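Local coordinates for protein acetolactate synthase, small subunit (Thermotoga maritima, PDB 2FGC) that serves as the small subunit of an acetolactate synthase, an ACT-domain protein of the kind that pairs with a larger subunit, and forms a dimer in the crystal assembly, at residues R156-E160 and R176-V180; E114-V120 and V171-T177; L31-H37 and V97-I103. All coordinates share one frame; numbering follows the deposited sequence.

Contact 1. Residues R156-E160 and R176-V180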
loop_
_atom_site.group_PDB
_atom_site.type_symbol
_atom_site.label_atom_id
_atom_site.label_comp_id
_atom_site.label_asym_id
_atom_site.label_seq_id
_atom_site.Cartn_x
_atom_site.Cartn_y
_atom_site.Cartn_z
ATOM N N ARG A 156 5.293 11.155 0.133
ATOM C CA ARG A 156 4.102 11.438 0.928
ATOM C C ARG A 156 3.708 12.929 0.900
ATOM O O ARG A 156 2.518 13.275 0.818
ATOM C CB ARG A 156 4.228 10.934 2.365
ATOM C CG ARG A 156 3.142 11.483 3.284
ATOM C CD ARG A 156 3.102 10.756 4.603
ATOM N NE ARG A 156 2.432 9.459 4.495
ATOM C CZ ARG A 156 2.143 8.662 5.523
ATOM N NH1 ARG A 156 2.460 9.039 6.776
ATOM N NH2 ARG A 156 1.538 7.484 5.286
ATOM N N SER A 157 4.688 13.820 0.924
ATOM C CA SER A 157 4.371 15.230 0.800
ATOM C C SER A 157 3.889 15.652 -0.612
ATOM O O SER A 157 3.290 16.688 -0.765
ATOM C CB SER A 157 5.558 16.079 1.282
ATOM O OG SER A 157 6.656 15.873 0.419
ATOM N N LYS A 158 4.120 14.871 -1.654
ATOM C CA LYS A 158 3.530 15.234 -2.948
ATOM C C LYS A 158 2.044 14.812 -2.938
ATOM O O LYS A 158 1.149 15.571 -3.350
ATOM C CB LYS A 158 4.301 14.598 -4.090
ATOM C CG LYS A 158 3.601 14.735 -5.477
ATOM C CD LYS A 158 4.497 14.275 -6.623
ATOM C CE LYS A 158 3.705 13.723 -7.802
ATOM N NZ LYS A 158 4.532 13.517 -9.038
ATOM N N VAL A 159 1.801 13.612 -2.425
ATOM C CA VAL A 159 0.480 13.046 -2.307
ATOM C C VAL A 159 -0.391 13.941 -1.433
ATOM O O VAL A 159 -1.525 14.235 -1.797
ATOM C CB VAL A 159 0.530 11.562 -1.825
ATOM C CG1 VAL A 159 -0.877 10.993 -1.696
ATOM C CG2 VAL A 159 1.268 10.701 -2.859
ATOM N N GLU A 160 0.134 14.412 -0.306
ATOM C CA GLU A 160 -0.664 15.218 0.585
ATOM C C GLU A 160 -0.906 16.616 0.054
ATOM O O GLU A 160 -2.027 17.142 0.116
ATOM C CB GLU A 160 -0.041 15.244 1.977
ATOM C CG GLU A 160 -0.667 14.161 2.837
ATOM C CD GLU A 160 0.211 13.716 3.991
ATOM O OE1 GLU A 160 1.175 14.449 4.330
ATOM O OE2 GLU A 160 -0.066 12.625 4.559
ATOM N N ARG A 176 -5.610 4.884 0.374
ATOM C CA ARG A 176 -4.202 5.212 0.407
ATOM C C ARG A 176 -3.432 3.988 0.859
ATOM O O ARG A 176 -3.904 3.224 1.688
ATOM C CB ARG A 176 -3.978 6.295 1.443
ATOM C CG ARG A 176 -3.993 7.685 0.939
ATOM C CD ARG A 176 -2.878 8.425 1.602
ATOM N NE ARG A 176 -3.304 9.674 2.196
ATOM C CZ ARG A 176 -2.465 10.555 2.715
ATOM N NH1 ARG A 176 -1.169 10.312 2.710
ATOM N NH2 ARG A 176 -2.920 11.675 3.240
ATOM N N THR A 177 -2.236 3.811 0.326
ATOM C CA THR A 177 -1.335 2.763 0.796
ATOM C C THR A 177 -0.497 3.458 1.874
ATOM O O THR A 177 -0.496 4.694 1.981
ATOM C CB THR A 177 -0.466 2.303 -0.379
ATOM O OG1 THR A 177 0.507 3.330 -0.692
ATOM C CG2 THR A 177 -1.343 2.048 -1.627
ATOM N N GLY A 178 0.241 2.738 2.687
ATOM C CA GLY A 178 1.261 3.497 3.419
ATOM C C GLY A 178 2.494 3.803 2.567
ATOM O O GLY A 178 2.463 3.772 1.335
ATOM N N ILE A 179 3.612 4.048 3.223
ATOM C CA ILE A 179 4.858 4.253 2.525
ATOM C C ILE A 179 5.511 2.903 2.174
ATOM O O ILE A 179 5.627 2.016 3.045
ATOM C CB ILE A 179 5.799 5.008 3.457
ATOM C CG1 ILE A 179 5.149 6.309 3.956
ATOM C CG2 ILE A 179 7.167 5.205 2.829
ATOM C CD1 ILE A 179 5.012 7.385 2.887
ATOM N N VAL A 180 5.904 2.731 0.913
ATOM C CA VAL A 180 6.924 1.742 0.549
ATOM C C VAL A 180 8.246 2.457 0.465
ATOM O O VAL A 180 8.336 3.573 -0.049
ATOM C CB VAL A 180 6.675 1.038 -0.786
ATOM C CG1 VAL A 180 5.508 0.085 -0.676
ATOM C CG2 VAL A 180 6.310 2.020 -1.756
#
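Ile179 CG1 lies over one face of the Arg156 guanidinium, offset toward its rim, while Glu160 OE2 meets the Arg176 guanidinium at its edge, close to its plane. One apolar contact and one salt bridge thus join the first turn of helix 156-165 to strand 171-183, where it is interrupted, in the C-terminal ferredoxin-like (βαββαβ) domain. Arg176 grips Glu160 end-on: NH1 reaches OE2 at 3.2 Å and NH2 reaches the same OE2 at 3.3 Å. That one oxygen takes both N-H groups on its anti side, NH1 approaching 32° out of the carboxylate plane. The two guanidinium planes stand nearly perpendicular, 87° apart, with Arg156 NE 4.1 Å from Arg176 NH1. The like charges are probably offset by nearby acids: Arg156 NE is salt-bridged to Glu114 and Arg176 to Glu160, and Arg176 NH1 has a long, weak ion pair with Glu64 of the second subunit. Arg156 leaves its helix with CG anti to the backbone N (chi1 167°), then bends at chi3, and its side chain crosses that of Ile179 at about a right angle. Ile179 CD1 sits against this arm, 3.7 Å from Arg156 CB.

Contact 2. Residues E114-V120 and V171-T177; sequences EMALIKV and VEEIART
Ile118 and Ile174 lie side by side and point the same way, CG2 of the first 4.2 Å from CG1 of the second. Val120 and Val171 extend this apolar face, Val120 CG1 4.4 Å from Val171 CG2; Phe162 and Ile163 of helix 156-165 pack on Ile118, and Leu166 on the two valines. Ala116 continues the face with its CB against Arg176 CG, where the lining turns polar. There the Glu114 carboxylate sits at the edge of the Arg176 guanidinium, their planes 57° apart; the NH1 bond to OE2 is weak, and Glu114 has its stronger partner in Arg156. Thr177 turns OG1 between its own N and carbonyl carbon (chi1 72°), where the hydroxyl accepts an almost straight bond from Met115 N at 3.1 Å. On the other face, Lys119 NZ has its stronger partner in Asn183 O of the second subunit and makes a 3.5 Å salt bridge with Glu173 OE1. In the backbone ladder, Lys119 O takes Glu172 N at 2.8 Å and, weakly, Glu173 N. Lys119 facing both glutamates is a classic beta bulge, where inner strand 110-121 pairs antiparallel with strand 171-183, outermost within its chain, in a ferredoxin-like sheet.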
loop_
_atom_site.group_PDB
_atom_site.type_symbol
_atom_site.label_atom_id
_atom_site.label_comp_id
_atom_site.label_asym_id
_atom_site.label_seq_id
_atom_site.Cartn_x
_atom_site.Cartn_y
_atom_site.Cartn_z
ATOM N N GLU A 114 4.283 6.657 -1.892
ATOM C CA GLU A 114 2.938 6.338 -1.495
ATOM C C GLU A 114 2.025 6.392 -2.754
ATOM O O GLU A 114 2.305 7.109 -3.704
ATOM C CB GLU A 114 2.504 7.342 -0.412
ATOM C CG GLU A 114 1.096 7.138 0.117
ATOM C CD GLU A 114 0.889 7.799 1.496
ATOM O OE1 GLU A 114 1.608 8.817 1.756
ATOM O OE2 GLU A 114 0.045 7.280 2.316
HETATM N N MSE A 115 0.933 5.649 -2.744
HETATM C CA MSE A 115 -0.058 5.808 -3.773
HETATM C C MSE A 115 -1.458 6.080 -3.174
HETATM O O MSE A 115 -1.799 5.519 -2.145
HETATM C CB MSE A 115 -0.031 4.534 -4.582
HETATM C CG MSE A 115 -0.732 4.600 -5.873
HETATM SE SE MSE A 115 -2.262 3.415 -5.845
HETATM C CE MSE A 115 -1.520 1.672 -5.840
ATOM N N ALA A 116 -2.267 6.937 -3.800
ATOM C CA ALA A 116 -3.629 7.190 -3.323
ATOM C C ALA A 116 -4.598 7.069 -4.476
ATOM O O ALA A 116 -4.263 7.437 -5.606
ATOM C CB ALA A 116 -3.707 8.579 -2.751
ATOM N N LEU A 117 -5.776 6.519 -4.213
ATOM C CA LEU A 117 -6.922 6.635 -5.143
ATOM C C LEU A 117 -7.844 7.728 -4.616
ATOM O O LEU A 117 -8.270 7.654 -3.448
ATOM C CB LEU A 117 -7.710 5.336 -5.256
ATOM C CG LEU A 117 -6.981 4.162 -5.917
ATOM C CD1 LEU A 117 -7.946 3.039 -6.199
ATOM C CD2 LEU A 117 -6.311 4.577 -7.195
ATOM N N ILE A 118 -8.158 8.742 -5.440
ATOM C CA ILE A 118 -9.007 9.824 -4.953
ATOM C C ILE A 118 -10.284 10.024 -5.778
ATOM O O ILE A 118 -10.184 10.363 -6.957
ATOM C CB ILE A 118 -8.211 11.119 -4.892
ATOM C CG1 ILE A 118 -6.959 10.874 -4.062
ATOM C CG2 ILE A 118 -9.059 12.215 -4.246
ATOM C CD1 ILE A 118 -5.743 11.564 -4.544
ATOM N N LYS A 119 -11.469 9.821 -5.175
ATOM C CA LYS A 119 -12.756 10.112 -5.859
ATOM C C LYS A 119 -13.169 11.571 -5.618
ATOM O O LYS A 119 -13.360 11.968 -4.469
ATOM C CB LYS A 119 -13.839 9.197 -5.321
ATOM C CG LYS A 119 -15.081 9.024 -6.158
ATOM C CD LYS A 119 -16.114 8.143 -5.374
ATOM C CE LYS A 119 -16.848 7.119 -6.231
ATOM N NZ LYS A 119 -17.056 5.840 -5.478
ATOM N N VAL A 120 -13.245 12.387 -6.680
ATOM C CA VAL A 120 -13.627 13.797 -6.558
ATOM C C VAL A 120 -14.859 14.074 -7.377
ATOM O O VAL A 120 -14.941 13.635 -8.484
ATOM C CB VAL A 120 -12.535 14.800 -7.006
ATOM C CG1 VAL A 120 -11.375 14.726 -6.137
ATOM C CG2 VAL A 120 -12.043 14.479 -8.361
ATOM N N VAL A 171 -14.314 16.076 -2.253
ATOM C CA VAL A 171 -13.585 14.825 -2.145
ATOM C C VAL A 171 -14.481 13.757 -1.524
ATOM O O VAL A 171 -14.840 13.867 -0.368
ATOM C CB VAL A 171 -12.390 15.020 -1.259
ATOM C CG1 VAL A 171 -11.711 13.668 -0.966
ATOM C CG2 VAL A 171 -11.395 16.010 -1.901
ATOM N N GLU A 172 -14.835 12.711 -2.260
ATOM C CA GLU A 172 -15.857 11.794 -1.768
ATOM C C GLU A 172 -15.181 10.666 -1.009
ATOM O O GLU A 172 -15.721 10.148 -0.010
ATOM C CB GLU A 172 -16.688 11.221 -2.925
ATOM C CG GLU A 172 -17.457 12.262 -3.699
ATOM C CD GLU A 172 -18.898 12.390 -3.279
ATOM O OE1 GLU A 172 -19.404 11.491 -2.547
ATOM O OE2 GLU A 172 -19.532 13.405 -3.683
ATOM N N GLU A 173 -14.008 10.282 -1.488
ATOM C CA GLU A 173 -13.389 9.111 -0.986
ATOM C C GLU A 173 -11.895 9.114 -1.275
ATOM O O GLU A 173 -11.465 9.608 -2.309
ATOM C CB GLU A 173 -14.072 7.897 -1.596
ATOM C CG GLU A 173 -13.864 6.670 -0.855
ATOM C CD GLU A 173 -14.621 5.515 -1.498
ATOM O OE1 GLU A 173 -15.605 5.777 -2.249
ATOM O OE2 GLU A 173 -14.213 4.351 -1.266
ATOM N N ILE A 174 -11.106 8.580 -0.336
ATOM C CA ILE A 174 -9.655 8.512 -0.468
ATOM C C ILE A 174 -9.233 7.184 0.080
ATOM O O ILE A 174 -9.633 6.826 1.230
ATOM C CB ILE A 174 -8.914 9.597 0.299
ATOM C CG1 ILE A 174 -9.223 10.969 -0.288
ATOM C CG2 ILE A 174 -7.389 9.339 0.242
ATOM C CD1 ILE A 174 -8.637 12.150 0.543
ATOM N N ALA A 175 -8.456 6.443 -0.728
ATOM C CA ALA A 175 -7.882 5.135 -0.309
ATOM C C ALA A 175 -6.415 5.172 -0.636
ATOM O O ALA A 175 -6.030 5.374 -1.777
ATOM C CB ALA A 175 -8.583 3.939 -1.011
ATOM N N ARG A 176 -5.610 4.884 0.374
ATOM C CA ARG A 176 -4.202 5.212 0.407
ATOM C C ARG A 176 -3.432 3.988 0.859
ATOM O O ARG A 176 -3.904 3.224 1.688
ATOM C CB ARG A 176 -3.978 6.295 1.443
ATOM C CG ARG A 176 -3.993 7.685 0.939
ATOM C CD ARG A 176 -2.878 8.425 1.602
ATOM N NE ARG A 176 -3.304 9.674 2.196
ATOM C CZ ARG A 176 -2.465 10.555 2.715
ATOM N NH1 ARG A 176 -1.169 10.312 2.710
ATOM N NH2 ARG A 176 -2.920 11.675 3.240
ATOM N N THR A 177 -2.236 3.811 0.326
ATOM C CA THR A 177 -1.335 2.763 0.796
ATOM C C THR A 177 -0.497 3.458 1.874
ATOM O O THR A 177 -0.496 4.694 1.981
ATOM C CB THR A 177 -0.466 2.303 -0.379
ATOM O OG1 THR A 177 0.507 3.330 -0.692
ATOM C CG2 THR A 177 -1.343 2.048 -1.627
#

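Contact 3. Residues L31-H37 and V97-I103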
loop_
_atom_site.group_PDB
_atom_site.type_symbol
_atom_site.label_atom_id
_atom_site.label_comp_id
_atom_site.label_asym_id
_atom_site.label_seq_id
_atom_site.Cartn_x
_atom_site.Cartn_y
_atom_site.Cartn_z
ATOM N N LEU A 31 12.085 4.035 9.491
ATOM C CA LEU A 31 11.554 3.117 8.522
ATOM C C LEU A 31 12.255 1.759 8.574
ATOM O O LEU A 31 13.471 1.683 8.649
ATOM C CB LEU A 31 11.672 3.738 7.136
ATOM C CG LEU A 31 10.601 4.739 6.699
ATOM C CD1 LEU A 31 11.083 5.599 5.492
ATOM C CD2 LEU A 31 9.264 4.007 6.387
ATOM N N VAL A 32 11.482 0.685 8.555
ATOM C CA VAL A 32 12.082 -0.644 8.588
ATOM C C VAL A 32 11.394 -1.608 7.608
ATOM O O VAL A 32 10.183 -1.612 7.405
ATOM C CB VAL A 32 12.338 -1.165 10.048
ATOM C CG1 VAL A 32 11.222 -0.812 10.972
ATOM C CG2 VAL A 32 12.592 -2.617 10.084
ATOM N N SER A 33 12.197 -2.379 6.928
ATOM C CA SER A 33 11.641 -3.321 6.021
ATOM C C SER A 33 11.826 -4.711 6.612
ATOM O O SER A 33 12.782 -4.964 7.341
ATOM C CB SER A 33 12.356 -3.178 4.688
ATOM O OG SER A 33 11.616 -3.868 3.723
HETATM N N MSE A 34 10.922 -5.626 6.315
HETATM C CA MSE A 34 10.948 -6.862 7.026
HETATM C C MSE A 34 10.426 -8.003 6.191
HETATM O O MSE A 34 9.380 -7.888 5.597
HETATM C CB MSE A 34 10.026 -6.678 8.194
HETATM C CG MSE A 34 10.323 -7.511 9.305
HETATM SE SE MSE A 34 9.086 -6.942 10.750
HETATM C CE MSE A 34 9.699 -4.951 10.999
ATOM N N LEU A 35 11.122 -9.131 6.200
ATOM C CA LEU A 35 10.761 -10.251 5.346
ATOM C C LEU A 35 10.142 -11.273 6.267
ATOM O O LEU A 35 10.760 -11.617 7.258
ATOM C CB LEU A 35 12.028 -10.801 4.705
ATOM C CG LEU A 35 12.068 -11.250 3.248
ATOM C CD1 LEU A 35 11.393 -10.278 2.316
ATOM C CD2 LEU A 35 13.535 -11.415 2.842
ATOM N N VAL A 36 8.913 -11.715 5.995
ATOM C CA VAL A 36 8.234 -12.661 6.893
ATOM C C VAL A 36 7.672 -13.889 6.114
ATOM O O VAL A 36 7.139 -13.737 5.006
ATOM C CB VAL A 36 7.110 -11.953 7.780
ATOM C CG1 VAL A 36 7.563 -10.559 8.327
ATOM C CG2 VAL A 36 5.860 -11.736 7.001
ATOM N N HIS A 37 7.798 -15.098 6.674
ATOM C CA HIS A 37 7.205 -16.297 6.073
ATOM C C HIS A 37 5.699 -16.032 5.966
ATOM O O HIS A 37 5.082 -15.603 6.923
ATOM C CB HIS A 37 7.547 -17.539 6.918
ATOM C CG HIS A 37 6.947 -18.823 6.408
ATOM N ND1 HIS A 37 7.047 -19.232 5.088
ATOM C CD2 HIS A 37 6.267 -19.807 7.056
ATOM C CE1 HIS A 37 6.430 -20.394 4.942
ATOM N NE2 HIS A 37 5.955 -20.768 6.122
ATOM N N VAL A 97 9.560 -14.124 11.310
ATOM C CA VAL A 97 10.381 -12.982 10.925
ATOM C C VAL A 97 11.797 -13.418 10.564
ATOM O O VAL A 97 12.543 -13.901 11.414
ATOM C CB VAL A 97 10.448 -11.930 12.048
ATOM C CG1 VAL A 97 11.422 -10.823 11.679
ATOM C CG2 VAL A 97 9.065 -11.363 12.326
ATOM N N VAL A 98 12.159 -13.243 9.297
ATOM C CA VAL A 98 13.288 -13.961 8.717
ATOM C C VAL A 98 14.386 -13.000 8.276
ATOM O O VAL A 98 15.554 -13.378 8.181
ATOM C CB VAL A 98 12.853 -14.816 7.512
ATOM C CG1 VAL A 98 11.408 -15.264 7.672
ATOM C CG2 VAL A 98 13.038 -14.041 6.217
ATOM N N LYS A 99 14.057 -11.744 8.096
ATOM C CA LYS A 99 15.054 -10.706 7.965
ATOM C C LYS A 99 14.416 -9.346 8.241
ATOM O O LYS A 99 13.325 -9.046 7.709
ATOM C CB LYS A 99 15.696 -10.694 6.566
ATOM C CG LYS A 99 17.107 -10.141 6.637
ATOM C CD LYS A 99 17.650 -9.702 5.324
ATOM C CE LYS A 99 19.082 -9.237 5.533
ATOM N NZ LYS A 99 19.624 -8.724 4.260
ATOM N N VAL A 100 15.103 -8.542 9.062
ATOM C CA VAL A 100 14.711 -7.154 9.362
ATOM C C VAL A 100 15.794 -6.267 8.757
ATOM O O VAL A 100 16.955 -6.479 8.988
ATOM C CB VAL A 100 14.566 -6.895 10.910
ATOM C CG1 VAL A 100 14.179 -5.456 11.205
ATOM C CG2 VAL A 100 13.563 -7.868 11.552
ATOM N N THR A 101 15.391 -5.333 7.922
ATOM C CA THR A 101 16.277 -4.398 7.207
ATOM C C THR A 101 15.881 -2.953 7.573
ATOM O O THR A 101 14.834 -2.469 7.141
ATOM C CB THR A 101 16.082 -4.511 5.640
ATOM O OG1 THR A 101 16.259 -5.868 5.207
ATOM C CG2 THR A 101 17.035 -3.559 4.845
ATOM N N PRO A 102 16.693 -2.267 8.380
ATOM C CA PRO A 102 16.439 -0.820 8.524
ATOM C C PRO A 102 16.691 -0.049 7.208
ATOM O O PRO A 102 17.603 -0.360 6.430
ATOM C CB PRO A 102 17.415 -0.375 9.607
ATOM C CG PRO A 102 17.926 -1.637 10.228
ATOM C CD PRO A 102 17.816 -2.734 9.199
ATOM N N ILE A 103 15.832 0.910 6.946
ATOM C CA ILE A 103 16.005 1.802 5.819
ATOM C C ILE A 103 16.794 3.018 6.265
ATOM O O ILE A 103 16.620 3.519 7.369
ATOM C CB ILE A 103 14.664 2.216 5.241
ATOM C CG1 ILE A 103 14.144 1.092 4.348
ATOM C CG2 ILE A 103 14.816 3.438 4.429
ATOM C CD1 ILE A 103 13.040 0.395 4.950
HETATM O O HOH W 1 14.813 5.159 9.240
#
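Leu35 O is gripped by two backbone N-H groups, Val98 N at 3.0 Å and, more weakly, Lys99 N at 3.4 Å. Val98 and Lys99 thereby both face Leu35, which makes this a classic beta bulge where strand 28-37 runs antiparallel to strand 97-102. The middle of the ladder is regular: Ser33 and Thr101 form a hydrogen-bonded pair, with Ser33 N 2.6 Å from Thr101 O and the return bond from Thr101 N equally straight. Leu35 N closes the next rung on Lys99 O. The far end is less regular, for Ile103 N meets Leu31 O from 38° above the carbonyl plane, and a water there accepts from Leu31 N while donating to Ile103 O.

One face of the pair is apolar. Met34, a selenomethionine, lies alongside Val100 and points the same way, its CG 4.0 Å from Val100 CG2. With CG2 anti to its own N, Val32 brings that methyl to 3.4 Å from Val100 CG1, tighter than usual van der Waals contact. Val36 adds CG1 against Val97 CG2. On the other face, Ile103 CD1 reaches back to Ser33 CB at 3.6 Å, and Ser33 OG is bound by Arg72 from strand 70-79. Beside the bulge the Leu35 and Val98 side chains cross obliquely, Leu35 CB 3.7 Å from Val98 CG2.

These strands are an inner strand and the outermost strand within the chain of an ACT-domain sheet, with strand order 2-3-1-4 and helices on one side. The chemistry implies a division of labour: main-chain bonds set the strand register, including its one-residue shift between Leu35 and Val36, whereas the valine and methionine contacts knit the two strands on one face, where Val97 and Val100 also meet Ala91 of helix 83-91.

How the contacts relate
Contacts 1 and 2 form one continuous unit, their centres 10 Å apart. They share Arg176 and Thr177, and Glu114 of contact 2 joins them through a salt bridge from its OE1, which lies 2.9 Å from Arg156 NE of contact 1. Both also touch the second subunit, whereas no other chain of the assembly reaches contact 3. Contact 3 belongs to the other sheet, centred 20 Å from contact 1 and 27 Å from contact 2, on the far side of the chain's centre from the latter. An apolar touch, Ile179 CG2 to Leu31 CD2 at 4.3 Å, links contacts 1 and 3. The bound magnesium ion lies near contact 3, about 6 Å from the Val97 side chain.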